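Lpg2148(MvcA) (Legionella pneumophila subsp. pneumophila str. Philadelphia 1, PDB 6K11) probably acts as a secreted effector deamidase that removes ubiquitin from the host ubiquitin-conjugating enzyme UBE2N and so regulates its activity. Local coordinates at residues Asn184-Ser189 and Phe209-Ile214. Sequence-based numbering, arbitrary orientation.
Sequences NAIGDS and FAISEI
Ile-186 drives its side chain into the face of the 206-220 helix that carries Ala-210, Ile-211 and Ile-214, and does so by apolar contact alone. Two of its carbons do the touching. CG1 of Ile-186 rests 3.7 Å from CB of Ala-210, and CD1, still beside that methyl, meets Ile-214 tip to tip, the two CD1 atoms 3.9 Å apart. The same methyl, CD1 of Ile-186, also lies 4.1 Å from CG1 of Ile-211. The extended CG1 branch of Ile-186 (chi2 174°) gives the reach for this, since it carries CD1 straight out from the backbone. One residue earlier, Ala-185 adds a smaller contact, methyl to methyl, its CB 4.0 Å from CB of Ala-210. Two small side chains here allow the CA atoms of Ala-185 and Ala-210 to lie 6.5 Å apart. The C-terminal part of helix 176-185 and the loop that follows thus pack on helix 206-220 within the MvcA insertion domain, illustrating how a long aliphatic side chain can settle over a small residue between larger ones on a helix face. Leu-135 and Leu-155 of the domain's small mixed sheet touch both Ile-186 and Ile-214, so the isoleucine pair belongs to the core between sheet and helices. Polar links flank the apolar patch: Glu-207 accepts a hydrogen bond from Gly-187 N, Lys-137 NZ bonds the carbonyl oxygens of Ile-186 and Gly-187, and Glu-213 forms a salt bridge to Lys-178.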
loop_
_atom_site.group_PDB
_atom_site.type_symbol
_atom_site.label_atom_id
_atom_site.label_comp_id
_atom_site.label_asym_id
_atom_site.label_seq_id
_atom_site.Cartn_x
_atom_site.Cartn_y
_atom_site.Cartn_z
ATOM N N ASN A 184 2.334 21.198 -33.762
ATOM C CA ASN A 184 3.142 21.262 -34.974
ATOM C C ASN A 184 4.538 21.838 -34.737
ATOM O O ASN A 184 5.373 21.783 -35.641
ATOM C CB ASN A 184 2.385 22.068 -36.034
ATOM C CG ASN A 184 1.170 21.327 -36.551
ATOM O OD1 ASN A 184 0.041 21.798 -36.423
ATOM N ND2 ASN A 184 1.392 20.141 -37.119
ATOM N N ALA A 185 4.822 22.377 -33.552
ATOM C CA ALA A 185 6.166 22.842 -33.229
ATOM C C ALA A 185 7.051 21.744 -32.655
ATOM O O ALA A 185 8.267 21.944 -32.516
ATOM C CB ALA A 185 6.105 24.007 -32.231
ATOM N N ILE A 186 6.478 20.594 -32.315
ATOM C CA ILE A 186 7.219 19.494 -31.720
ATOM C C ILE A 186 7.389 18.407 -32.773
ATOM O O ILE A 186 6.516 18.218 -33.628
ATOM C CB ILE A 186 6.500 18.999 -30.449
ATOM C CG1 ILE A 186 6.545 20.121 -29.405
ATOM C CG2 ILE A 186 7.134 17.718 -29.905
ATOM C CD1 ILE A 186 5.773 19.878 -28.126
ATOM N N GLY A 187 8.541 17.733 -32.742
ATOM C CA GLY A 187 8.874 16.699 -33.706
ATOM C C GLY A 187 8.034 15.437 -33.629
ATOM O O GLY A 187 6.869 15.470 -33.203
ATOM N N ASP A 188 8.624 14.304 -34.026
ATOM C CA ASP A 188 7.886 13.056 -34.189
ATOM C C ASP A 188 8.409 11.925 -33.318
ATOM O O ASP A 188 8.073 10.765 -33.575
ATOM C CB ASP A 188 7.903 12.605 -35.654
ATOM C CG ASP A 188 7.553 13.719 -36.609
ATOM O OD1 ASP A 188 6.431 14.258 -36.505
ATOM O OD2 ASP A 188 8.405 14.054 -37.463
ATOM N N SER A 189 9.221 12.216 -32.305
ATOM C CA SER A 189 9.653 11.158 -31.404
ATOM C C SER A 189 8.458 10.613 -30.622
ATOM O O SER A 189 7.389 11.233 -30.545
ATOM C CB SER A 189 10.737 11.662 -30.450
ATOM O OG SER A 189 11.807 12.252 -31.173
ATOM N N PHE A 209 11.618 25.204 -26.945
ATOM C CA PHE A 209 10.765 26.258 -26.404
ATOM C C PHE A 209 9.321 25.795 -26.259
ATOM O O PHE A 209 8.622 26.242 -25.343
ATOM C CB PHE A 209 10.817 27.509 -27.295
ATOM C CG PHE A 209 12.024 28.371 -27.052
ATOM C CD1 PHE A 209 12.071 29.230 -25.958
ATOM C CD2 PHE A 209 13.122 28.311 -27.905
ATOM C CE1 PHE A 209 13.185 30.018 -25.716
ATOM C CE2 PHE A 209 14.245 29.100 -27.673
ATOM C CZ PHE A 209 14.276 29.956 -26.580
ATOM N N ALA A 210 8.848 24.940 -27.169
ATOM C CA ALA A 210 7.494 24.408 -27.052
ATOM C C ALA A 210 7.373 23.507 -25.828
ATOM O O ALA A 210 6.456 23.668 -25.013
ATOM C CB ALA A 210 7.108 23.659 -28.330
ATOM N N ILE A 211 8.309 22.568 -25.663
ATOM C CA ILE A 211 8.278 21.690 -24.500
ATOM C C ILE A 211 8.401 22.513 -23.227
ATOM O O ILE A 211 7.646 22.322 -22.272
ATOM C CB ILE A 211 9.386 20.623 -24.599
ATOM C CG1 ILE A 211 9.054 19.614 -25.695
ATOM C CG2 ILE A 211 9.589 19.906 -23.275
ATOM C CD1 ILE A 211 10.280 18.893 -26.235
ATOM N N SER A 212 9.344 23.463 -23.205
ATOM C CA SER A 212 9.510 24.296 -22.018
ATOM C C SER A 212 8.253 25.114 -21.711
ATOM O O SER A 212 7.945 25.359 -20.534
ATOM C CB SER A 212 10.713 25.222 -22.181
ATOM O OG SER A 212 10.897 25.971 -20.990
ATOM N N GLU A 213 7.514 25.535 -22.739
ATOM C CA GLU A 213 6.267 26.249 -22.485
ATOM C C GLU A 213 5.210 25.327 -21.871
ATOM O O GLU A 213 4.479 25.736 -20.961
ATOM C CB GLU A 213 5.741 26.891 -23.768
ATOM C CG GLU A 213 4.764 28.024 -23.470
ATOM C CD GLU A 213 4.041 28.565 -24.697
ATOM O OE1 GLU A 213 2.976 29.200 -24.503
ATOM O OE2 GLU A 213 4.520 28.364 -25.837
ATOM N N ILE A 214 5.119 24.083 -22.353
ATOM C CA ILE A 214 4.208 23.104 -21.758
ATOM C C ILE A 214 4.560 22.852 -20.294
ATOM O O ILE A 214 3.676 22.791 -19.431
ATOM C CB ILE A 214 4.218 21.801 -22.580
ATOM C CG1 ILE A 214 3.526 22.038 -23.923
ATOM C CG2 ILE A 214 3.515 20.672 -21.814
ATOM C CD1 ILE A 214 3.832 21.003 -24.982
#